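Local coordinates for protein peroxisomal catalase A (Saccharomyces cerevisiae, PDB 1A4E) that degrades hydrogen peroxide to water and oxygen with the help of a heme group, probably shielding the cell from peroxide made by peroxisomal oxidases, at residues His177-Met180 / Ile181-Asp185; Val285-Gln288 / Gly289-Leu293; Pro424-Val427 / Asp428-Gln431; Ile464-Arg467 / Val468-Met471. All blocks are in the same frame, centred on the assembly; numbering follows the deposited sequence.

Contact 1 (His177-Met180 / Ile181-Asp185)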
loop_
_atom_site.group_PDB
_atom_site.type_symbol
_atom_site.label_atom_id
_atom_site.label_comp_id
_atom_site.label_asym_id
_atom_site.label_seq_id
_atom_site.Cartn_x
_atom_site.Cartn_y
_atom_site.Cartn_z
ATOM N N HIS B 177 -3.738 -1.388 -39.698
ATOM C CA HIS B 177 -5.171 -1.667 -39.804
ATOM C C HIS B 177 -5.893 -0.913 -38.690
ATOM O O HIS B 177 -6.902 -0.247 -38.934
ATOM C CB HIS B 177 -5.389 -3.178 -39.680
ATOM C CG HIS B 177 -6.788 -3.723 -39.971
ATOM N ND1 HIS B 177 -7.150 -4.997 -39.875
ATOM C CD2 HIS B 177 -7.897 -3.008 -40.352
ATOM C CE1 HIS B 177 -8.419 -5.081 -40.171
ATOM N NE2 HIS B 177 -8.861 -3.881 -40.460
ATOM N N GLN B 178 -5.325 -0.968 -37.475
ATOM C CA GLN B 178 -5.887 -0.265 -36.343
ATOM C C GLN B 178 -5.750 1.247 -36.453
ATOM O O GLN B 178 -6.697 1.946 -36.088
ATOM C CB GLN B 178 -5.222 -0.736 -35.055
ATOM C CG GLN B 178 -5.745 -0.048 -33.804
ATOM C CD GLN B 178 -7.239 -0.100 -33.562
ATOM O OE1 GLN B 178 -7.857 0.835 -33.054
ATOM N NE2 GLN B 178 -7.863 -1.213 -33.896
ATOM N N VAL B 179 -4.617 1.766 -36.959
ATOM C CA VAL B 179 -4.431 3.208 -37.093
ATOM C C VAL B 179 -5.458 3.778 -38.067
ATOM O O VAL B 179 -5.964 4.876 -37.841
ATOM C CB VAL B 179 -2.987 3.475 -37.558
ATOM C CG1 VAL B 179 -2.750 4.947 -37.832
ATOM C CG2 VAL B 179 -2.039 3.049 -36.447
ATOM N N MET B 180 -5.813 2.999 -39.105
ATOM C CA MET B 180 -6.831 3.368 -40.075
ATOM C C MET B 180 -8.196 3.527 -39.423
ATOM O O MET B 180 -8.912 4.491 -39.698
ATOM C CB MET B 180 -6.942 2.305 -41.158
ATOM C CG MET B 180 -5.801 2.250 -42.164
ATOM S SD MET B 180 -5.799 3.672 -43.273
ATOM C CE MET B 180 -7.127 3.100 -44.292
ATOM N N ILE B 181 -8.557 2.576 -38.545
ATOM C CA ILE B 181 -9.823 2.631 -37.817
ATOM C C ILE B 181 -9.824 3.782 -36.808
ATOM O O ILE B 181 -10.810 4.510 -36.716
ATOM C CB ILE B 181 -10.062 1.275 -37.101
ATOM C CG1 ILE B 181 -10.208 0.171 -38.134
ATOM C CG2 ILE B 181 -11.339 1.332 -36.261
ATOM C CD1 ILE B 181 -10.147 -1.231 -37.514
ATOM N N LEU B 182 -8.701 3.989 -36.101
ATOM C CA LEU B 182 -8.558 5.018 -35.084
ATOM C C LEU B 182 -8.777 6.417 -35.642
ATOM O O LEU B 182 -9.510 7.217 -35.063
ATOM C CB LEU B 182 -7.156 4.922 -34.464
ATOM C CG LEU B 182 -6.739 5.976 -33.441
ATOM C CD1 LEU B 182 -7.551 5.811 -32.180
ATOM C CD2 LEU B 182 -5.269 5.839 -33.137
ATOM N N PHE B 183 -8.165 6.689 -36.796
ATOM C CA PHE B 183 -8.271 8.000 -37.400
ATOM C C PHE B 183 -9.458 8.220 -38.314
ATOM O O PHE B 183 -9.590 9.287 -38.913
ATOM C CB PHE B 183 -6.977 8.294 -38.131
ATOM C CG PHE B 183 -5.897 8.773 -37.170
ATOM C CD1 PHE B 183 -5.834 10.123 -36.815
ATOM C CD2 PHE B 183 -4.982 7.866 -36.634
ATOM C CE1 PHE B 183 -4.854 10.561 -35.923
ATOM C CE2 PHE B 183 -4.003 8.313 -35.741
ATOM C CZ PHE B 183 -3.938 9.658 -35.385
ATOM N N SER B 184 -10.344 7.229 -38.436
ATOM C CA SER B 184 -11.601 7.462 -39.124
ATOM C C SER B 184 -12.536 8.123 -38.106
ATOM O O SER B 184 -12.158 8.295 -36.940
ATOM C CB SER B 184 -12.193 6.144 -39.605
ATOM O OG SER B 184 -12.677 5.331 -38.547
ATOM N N ASP B 185 -13.766 8.497 -38.481
ATOM C CA ASP B 185 -14.677 9.097 -37.514
ATOM C C ASP B 185 -15.222 8.129 -36.471
ATOM O O ASP B 185 -15.818 8.544 -35.480
ATOM C CB ASP B 185 -15.833 9.773 -38.258
ATOM C CG ASP B 185 -15.474 11.071 -38.981
ATOM O OD1 ASP B 185 -14.374 11.602 -38.814
ATOM O OD2 ASP B 185 -16.324 11.568 -39.714
#

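Contact 2 (Val285-Gln288 / Gly289-Leu293)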
loop_
_atom_site.group_PDB
_atom_site.type_symbol
_atom_site.label_atom_id
_atom_site.label_comp_id
_atom_site.label_asym_id
_atom_site.label_seq_id
_atom_site.Cartn_x
_atom_site.Cartn_y
_atom_site.Cartn_z
ATOM N N VAL B 285 -9.004 -9.412 -39.155
ATOM C CA VAL B 285 -10.409 -9.750 -38.998
ATOM C C VAL B 285 -10.722 -10.911 -39.927
ATOM O O VAL B 285 -10.049 -11.145 -40.929
ATOM C CB VAL B 285 -11.358 -8.571 -39.356
ATOM C CG1 VAL B 285 -11.048 -7.448 -38.397
ATOM C CG2 VAL B 285 -11.185 -8.066 -40.779
ATOM N N TRP B 286 -11.729 -11.680 -39.536
ATOM C CA TRP B 286 -12.233 -12.802 -40.307
ATOM C C TRP B 286 -13.306 -12.288 -41.262
ATOM O O TRP B 286 -14.180 -11.514 -40.853
ATOM C CB TRP B 286 -12.864 -13.862 -39.401
ATOM C CG TRP B 286 -11.963 -14.534 -38.367
ATOM C CD1 TRP B 286 -10.604 -14.321 -38.270
ATOM C CD2 TRP B 286 -12.419 -15.429 -37.437
ATOM N NE1 TRP B 286 -10.207 -15.079 -37.279
ATOM C CE2 TRP B 286 -11.239 -15.753 -36.754
ATOM C CE3 TRP B 286 -13.639 -16.006 -37.077
ATOM C CZ2 TRP B 286 -11.264 -16.662 -35.700
ATOM C CZ3 TRP B 286 -13.665 -16.919 -36.021
ATOM C CH2 TRP B 286 -12.486 -17.243 -35.343
ATOM N N PRO B 287 -13.292 -12.684 -42.540
ATOM C CA PRO B 287 -14.268 -12.255 -43.552
ATOM C C PRO B 287 -15.675 -12.751 -43.225
ATOM O O PRO B 287 -15.867 -13.917 -42.870
ATOM C CB PRO B 287 -13.725 -12.821 -44.843
ATOM C CG PRO B 287 -12.291 -13.215 -44.535
ATOM C CD PRO B 287 -12.374 -13.674 -43.091
ATOM N N GLN B 288 -16.672 -11.865 -43.289
ATOM C CA GLN B 288 -18.042 -12.259 -42.972
ATOM C C GLN B 288 -18.804 -13.005 -44.064
ATOM O O GLN B 288 -19.868 -13.571 -43.799
ATOM C CB GLN B 288 -18.838 -11.025 -42.566
ATOM C CG GLN B 288 -18.378 -10.574 -41.194
ATOM C CD GLN B 288 -19.089 -9.347 -40.666
ATOM O OE1 GLN B 288 -20.244 -9.062 -40.981
ATOM N NE2 GLN B 288 -18.389 -8.603 -39.819
ATOM N N GLY B 289 -18.271 -13.020 -45.298
ATOM C CA GLY B 289 -18.882 -13.765 -46.389
ATOM C C GLY B 289 -18.819 -15.258 -46.095
ATOM O O GLY B 289 -19.844 -15.945 -46.023
ATOM N N GLN B 290 -17.603 -15.705 -45.790
ATOM C CA GLN B 290 -17.334 -17.090 -45.482
ATOM C C GLN B 290 -17.696 -17.453 -44.059
ATOM O O GLN B 290 -18.139 -18.577 -43.816
ATOM C CB GLN B 290 -15.866 -17.376 -45.708
ATOM C CG GLN B 290 -15.638 -18.865 -45.832
ATOM C CD GLN B 290 -14.196 -19.278 -46.069
ATOM O OE1 GLN B 290 -13.854 -20.406 -45.732
ATOM N NE2 GLN B 290 -13.289 -18.439 -46.581
ATOM N N PHE B 291 -17.505 -16.525 -43.108
ATOM C CA PHE B 291 -17.768 -16.789 -41.695
ATOM C C PHE B 291 -18.792 -15.788 -41.189
ATOM O O PHE B 291 -18.446 -14.752 -40.620
ATOM C CB PHE B 291 -16.469 -16.669 -40.872
ATOM C CG PHE B 291 -15.351 -17.557 -41.391
ATOM C CD1 PHE B 291 -15.396 -18.934 -41.175
ATOM C CD2 PHE B 291 -14.307 -16.986 -42.126
ATOM C CE1 PHE B 291 -14.391 -19.744 -41.706
ATOM C CE2 PHE B 291 -13.308 -17.801 -42.652
ATOM C CZ PHE B 291 -13.350 -19.183 -42.444
ATOM N N PRO B 292 -20.084 -16.046 -41.404
ATOM C CA PRO B 292 -21.164 -15.097 -41.155
ATOM C C PRO B 292 -21.431 -14.863 -39.667
ATOM O O PRO B 292 -20.976 -15.620 -38.808
ATOM C CB PRO B 292 -22.350 -15.696 -41.869
ATOM C CG PRO B 292 -21.824 -16.889 -42.622
ATOM C CD PRO B 292 -20.643 -17.334 -41.791
ATOM N N LEU B 293 -22.175 -13.807 -39.329
ATOM C CA LEU B 293 -22.511 -13.538 -37.942
ATOM C C LEU B 293 -23.704 -14.383 -37.531
ATOM O O LEU B 293 -24.757 -14.332 -38.150
ATOM C CB LEU B 293 -22.839 -12.057 -37.745
ATOM C CG LEU B 293 -21.763 -11.023 -38.060
ATOM C CD1 LEU B 293 -22.218 -9.660 -37.574
ATOM C CD2 LEU B 293 -20.469 -11.387 -37.373
#

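Contact 3 (Pro424-Val427 / Asp428-Gln431)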
loop_
_atom_site.group_PDB
_atom_site.type_symbol
_atom_site.label_atom_id
_atom_site.label_comp_id
_atom_site.label_asym_id
_atom_site.label_seq_id
_atom_site.Cartn_x
_atom_site.Cartn_y
_atom_site.Cartn_z
ATOM N N PRO B 424 7.025 -9.672 -44.023
ATOM C CA PRO B 424 7.365 -9.202 -45.359
ATOM C C PRO B 424 6.192 -9.375 -46.310
ATOM O O PRO B 424 5.311 -10.218 -46.119
ATOM C CB PRO B 424 8.589 -10.013 -45.726
ATOM C CG PRO B 424 8.392 -11.299 -44.966
ATOM C CD PRO B 424 7.901 -10.771 -43.628
ATOM N N GLY B 425 6.170 -8.506 -47.314
ATOM C CA GLY B 425 5.109 -8.539 -48.297
ATOM C C GLY B 425 3.969 -7.606 -47.934
ATOM O O GLY B 425 4.136 -6.579 -47.268
ATOM N N ASP B 426 2.778 -8.018 -48.357
ATOM C CA ASP B 426 1.613 -7.184 -48.191
ATOM C C ASP B 426 0.539 -7.725 -47.261
ATOM O O ASP B 426 -0.474 -7.057 -47.045
ATOM C CB ASP B 426 1.059 -6.943 -49.582
ATOM C CG ASP B 426 0.215 -5.686 -49.666
ATOM O OD1 ASP B 426 0.719 -4.611 -49.320
ATOM O OD2 ASP B 426 -0.938 -5.803 -50.074
ATOM N N VAL B 427 0.751 -8.907 -46.666
ATOM C CA VAL B 427 -0.234 -9.555 -45.804
ATOM C C VAL B 427 -0.725 -8.706 -44.624
ATOM O O VAL B 427 -1.903 -8.770 -44.273
ATOM C CB VAL B 427 0.396 -10.916 -45.342
ATOM C CG1 VAL B 427 1.610 -10.678 -44.446
ATOM C CG2 VAL B 427 -0.669 -11.757 -44.638
ATOM N N ASP B 428 0.141 -7.872 -44.036
ATOM C CA ASP B 428 -0.237 -6.999 -42.936
ATOM C C ASP B 428 -0.708 -5.621 -43.363
ATOM O O ASP B 428 -0.969 -4.760 -42.525
ATOM C CB ASP B 428 0.935 -6.854 -41.978
ATOM C CG ASP B 428 1.380 -8.165 -41.333
ATOM O OD1 ASP B 428 0.582 -9.090 -41.193
ATOM O OD2 ASP B 428 2.541 -8.264 -40.957
ATOM N N PHE B 429 -0.829 -5.401 -44.677
ATOM C CA PHE B 429 -1.349 -4.157 -45.219
ATOM C C PHE B 429 -2.628 -4.364 -46.014
ATOM O O PHE B 429 -3.384 -3.412 -46.206
ATOM C CB PHE B 429 -0.304 -3.490 -46.115
ATOM C CG PHE B 429 0.805 -2.823 -45.313
ATOM C CD1 PHE B 429 1.883 -3.575 -44.837
ATOM C CD2 PHE B 429 0.725 -1.457 -45.021
ATOM C CE1 PHE B 429 2.866 -2.962 -44.061
ATOM C CE2 PHE B 429 1.716 -0.851 -44.246
ATOM C CZ PHE B 429 2.786 -1.603 -43.767
ATOM N N VAL B 430 -2.905 -5.608 -46.432
ATOM C CA VAL B 430 -4.083 -5.951 -47.222
ATOM C C VAL B 430 -5.399 -5.480 -46.608
ATOM O O VAL B 430 -6.136 -4.733 -47.248
ATOM C CB VAL B 430 -4.083 -7.499 -47.445
ATOM C CG1 VAL B 430 -5.408 -8.048 -47.954
ATOM C CG2 VAL B 430 -3.118 -7.801 -48.564
ATOM N N GLN B 431 -5.691 -5.875 -45.363
ATOM C CA GLN B 431 -6.941 -5.511 -44.699
ATOM C C GLN B 431 -7.102 -4.037 -44.387
ATOM O O GLN B 431 -8.224 -3.537 -44.344
ATOM C CB GLN B 431 -7.090 -6.301 -43.416
ATOM C CG GLN B 431 -7.268 -7.780 -43.724
ATOM C CD GLN B 431 -7.597 -8.629 -42.516
ATOM O OE1 GLN B 431 -7.682 -8.132 -41.397
ATOM N NE2 GLN B 431 -7.797 -9.933 -42.699
HETATM O O HOH W 1 3.082 -7.289 -44.605
HETATM O O HOH W 2 -3.759 -6.915 -43.382
#

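Contact 4 (Ile464-Arg467 / Val468-Met471)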
loop_
_atom_site.group_PDB
_atom_site.type_symbol
_atom_site.label_atom_id
_atom_site.label_comp_id
_atom_site.label_asym_id
_atom_site.label_seq_id
_atom_site.Cartn_x
_atom_site.Cartn_y
_atom_site.Cartn_z
ATOM N N ILE B 464 9.925 12.176 -39.275
ATOM C CA ILE B 464 8.883 11.281 -38.783
ATOM C C ILE B 464 7.643 11.451 -39.659
ATOM O O ILE B 464 6.993 10.453 -39.979
ATOM C CB ILE B 464 8.593 11.607 -37.280
ATOM C CG1 ILE B 464 9.704 10.978 -36.462
ATOM C CG2 ILE B 464 7.248 11.072 -36.802
ATOM C CD1 ILE B 464 9.613 11.195 -34.945
ATOM N N GLN B 465 7.324 12.684 -40.088
ATOM C CA GLN B 465 6.200 12.943 -40.983
ATOM C C GLN B 465 6.387 12.229 -42.310
ATOM O O GLN B 465 5.434 11.678 -42.856
ATOM C CB GLN B 465 6.047 14.413 -41.306
ATOM C CG GLN B 465 5.637 15.304 -40.164
ATOM C CD GLN B 465 5.485 16.741 -40.620
ATOM O OE1 GLN B 465 6.393 17.319 -41.215
ATOM N NE2 GLN B 465 4.325 17.350 -40.361
ATOM N N GLN B 466 7.626 12.207 -42.816
ATOM C CA GLN B 466 7.916 11.540 -44.066
ATOM C C GLN B 466 7.673 10.046 -43.935
ATOM O O GLN B 466 7.135 9.438 -44.859
ATOM C CB GLN B 466 9.367 11.808 -44.480
ATOM C CG GLN B 466 9.697 11.317 -45.899
ATOM C CD GLN B 466 8.681 11.756 -46.956
ATOM O OE1 GLN B 466 8.374 12.941 -47.116
ATOM N NE2 GLN B 466 8.104 10.791 -47.673
ATOM N N ARG B 467 8.013 9.471 -42.772
ATOM C CA ARG B 467 7.772 8.057 -42.517
ATOM C C ARG B 467 6.296 7.696 -42.411
ATOM O O ARG B 467 5.903 6.570 -42.728
ATOM C CB ARG B 467 8.430 7.624 -41.237
ATOM C CG ARG B 467 9.921 7.801 -41.229
ATOM C CD ARG B 467 10.350 7.095 -39.984
ATOM N NE ARG B 467 11.434 7.786 -39.324
ATOM C CZ ARG B 467 11.704 7.534 -38.044
ATOM N NH1 ARG B 467 10.989 6.645 -37.335
ATOM N NH2 ARG B 467 12.711 8.190 -37.472
ATOM N N VAL B 468 5.479 8.655 -41.946
ATOM C CA VAL B 468 4.035 8.476 -41.880
ATOM C C VAL B 468 3.496 8.408 -43.303
ATOM O O VAL B 468 2.707 7.515 -43.602
ATOM C CB VAL B 468 3.398 9.653 -41.110
ATOM C CG1 VAL B 468 1.881 9.592 -41.167
ATOM C CG2 VAL B 468 3.854 9.586 -39.658
ATOM N N TYR B 469 3.964 9.313 -44.181
ATOM C CA TYR B 469 3.547 9.356 -45.578
ATOM C C TYR B 469 3.964 8.093 -46.303
ATOM O O TYR B 469 3.175 7.556 -47.075
ATOM C CB TYR B 469 4.167 10.536 -46.316
ATOM C CG TYR B 469 3.911 11.903 -45.701
ATOM C CD1 TYR B 469 2.746 12.174 -44.973
ATOM C CD2 TYR B 469 4.887 12.889 -45.853
ATOM C CE1 TYR B 469 2.564 13.432 -44.394
ATOM C CE2 TYR B 469 4.708 14.147 -45.277
ATOM C CZ TYR B 469 3.546 14.408 -44.551
ATOM O OH TYR B 469 3.373 15.650 -43.981
ATOM N N ASP B 470 5.167 7.570 -46.035
ATOM C CA ASP B 470 5.616 6.343 -46.665
ATOM C C ASP B 470 4.839 5.124 -46.218
ATOM O O ASP B 470 4.608 4.231 -47.031
ATOM C CB ASP B 470 7.104 6.126 -46.389
ATOM C CG ASP B 470 8.037 7.088 -47.131
ATOM O OD1 ASP B 470 7.602 7.816 -48.031
ATOM O OD2 ASP B 470 9.223 7.105 -46.805
ATOM N N MET B 471 4.397 5.092 -44.954
ATOM C CA MET B 471 3.589 3.990 -44.443
ATOM C C MET B 471 2.188 4.025 -45.048
ATOM O O MET B 471 1.681 2.988 -45.479
ATOM C CB MET B 471 3.495 4.071 -42.912
ATOM C CG MET B 471 2.677 2.955 -42.268
ATOM S SD MET B 471 2.593 3.042 -40.464
ATOM C CE MET B 471 1.545 4.458 -40.275
#

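Contact 1 (His177-Met180 / Ile181-Asp185)
His177 turns its CG anti to the backbone N (chi1 -171°), which swings the imidazole toward the next turn of the helix, while Ile181 sets CG1 anti to its own carbonyl carbon (chi1 -64°) and so sends that branch back to meet it. The methyl CD1 of Ile181 comes at a slant to the ring, 4.0 Å from CD2 of His177. The same two residues are joined by the backbone bond from Ile181 N to His177 O, 3.3 Å long, and the next one, from Leu182 N to Gln178 O, is tighter at 2.9 Å. One residue further on, Val179 and Phe183 lie alongside each other, with CG1 of the valine 3.9 Å from CD2 of the phenylalanine. The same ring carbon, Phe183 CD2, sits 3.4 Å from Val179 O, which lies in the ring plane at its edge and also accepts the Phe183 N-H. At Ser184 the hydroxyl folds back, and OG donates to Ile181 O at 2.7 Å; Ser184 N reaches this oxygen from the same face of the carbonyl, so two donors of one residue hold it.

The buried polar ends have partners in neighbouring loops: His177 ND1 is hydrogen-bonded to Thr283 O and Gln178 NE2 to Thr131 OG1. Gln178 lies in the surroundings of the active site, its side chain about 7 Å from that of Asn129. Helix 176-182 packs Val179 and Leu182 against helix 160-168, while Met180 reaches helices 430-440 and 445-457, and Phe183 packs on Leu449 and Ile453 of the latter.

Contact 2 (Val285-Gln288 / Gly289-Leu293)
Phe291 comes back alongside Pro287 through an alpha-turn, in which Phe291 N donates to Pro287 O at 3.1 Å and the intervening residues, Gln288 to Gln290, make one loop of chain. From CB outward the phenylalanine follows the proline. CB lies 3.5 Å from Pro287 O, and CG remains beside this oxygen, somewhat farther off. At CD2 the ring edge reaches the proline ring, with Pro287 CD in the ring plane and 4.0 Å away; CB of Trp286 lies obliquely beyond, 4.4 Å from the same Phe291 CD2. Over one face, offset toward the rim, rests CG of Gln290.

The other half of the turn is joined by weaker means. Gln288 CA points its hydrogen at Phe291 O from 3.5 Å, and in return the CA of Pro292 lies 3.3 Å from Gln288 O. The Gln288 side chain, extended beyond CG (chi2 180°), crosses Leu293 at a slant and rests OE1 3.8 Å from Leu293 CG. With a serine in place of Leu293, the Gln288 amide would probably lose the branched group it lies against and be freer to turn, and the packing on His218 and Lys220 of strand 212-221 would be thinned.

Gln265 of strand 259-267 donates through NE2 to both Trp286 O and Phe291 O, fastening the two arms of the turn to the sheet. A single conventional hydrogen bond spans the turn itself; its other contacts are van der Waals or C-H...O, which suggests that its shape rests largely on close packing and on the outside amide of Gln265.

Contact 3 (Pro424-Val427 / Asp428-Gln431)
Asp426 O takes two backbone donors at once, Val430 N at 2.9 Å almost straight ahead of the carbonyl (C=O...N angle 177°) and Phe429 N, also 2.9 Å from Asp426 O but well above the carbonyl plane; the N-H of Val430 points less directly at the oxygen than that of Phe429. The aspartate side chain runs across its two partners nearly at right angles. Its CG, anti to the backbone N (chi1 -157°), spreads the carboxylate so that OD1 sits 3.5 Å from Phe429 CB, whereas OD2 lies 3.3 Å from the Val430 methyl CG2 and forms a salt bridge with Arg433.

This is the turn that leads into helix 430-440, in the C-terminal helical region of the catalase fold. Water takes part: one molecule accepts from Asp428 N and donates weakly to Gly425 O, while a second donates to Val427 O at 2.8 Å and accepts from Gln431 N at 3.0 Å.

Val427 and Asp428 point the same way, with Val427 CG1 3.8 Å from Asp428 OD1. The Asp428 carboxylate forms salt bridges with Lys284 through OD1 and Arg137 through OD2, which also takes a hydrogen bond from Ser423 N, partners that probably stabilise its buried negative charge.

Contact 4 (Ile464-Arg467 / Val468-Met471)
Val468 opens the second turn by donating its N-H to Ile464 O at 3.1 Å, and its methyl CG2 packs against the same oxygen. Tyr469 follows, bonding through N to Gln465 O and laying its ring over that acceptor: CG anti to the carbonyl carbon (chi1 -56°) brings the ring centre over Gln465 O, which lies 3.1 Å from the ring plane. At the ring's edge, in its plane, Gln466 OE1 lies 3.7 Å from Tyr469 CD2. With an alanine at Tyr469, the Gln465 carbonyl would probably lose its aromatic cover and a gap would open toward Ile483 and Ala487. Asp470 OD1 accepts from the other end of the Gln466 amide, NE2, at 3.0 Å; the donor stands above the carboxylate plane, and the bond is bent (138° at the hydrogen). Met471 N closes the walk on Arg467 O at 3.1 Å.

Arg467 lays its guanidinium over Ile464 CG1, hydrogen-bonds to Gln463 through NH2, forms a salt bridge with Asp165 through NH1, and packs on Asn391 of a second subunit. Helix 462-473 lies between two others: Ile464 and Val468 rest on Trp164 of helix 160-168, and Tyr469 faces helix 477-487.

In the fold
From the N terminus the four contacts come in series, each closing only a short turn of chain, so none nests in or crosses another. Contact 1 lies at the C-terminal part of helix 176-182, contact 2 leads into strand 294-303 of the sheet, contact 3 leads into helix 430-440 and contact 4 lies within helix 462-473. In space they form a chain of touches. His177 meets both Val285 and Gln431, and Gln431 OE1 probably accepts a hydrogen bond from Val285 N, linking contacts 1, 2 and 3. Phe429 then packs on the backbone of Met471, carrying the connection to contact 4. Contacts 2 and 4 stay apart, their nearest atoms about 17 Å from each other. The C-terminal helices are thus tied to the heme-bearing part.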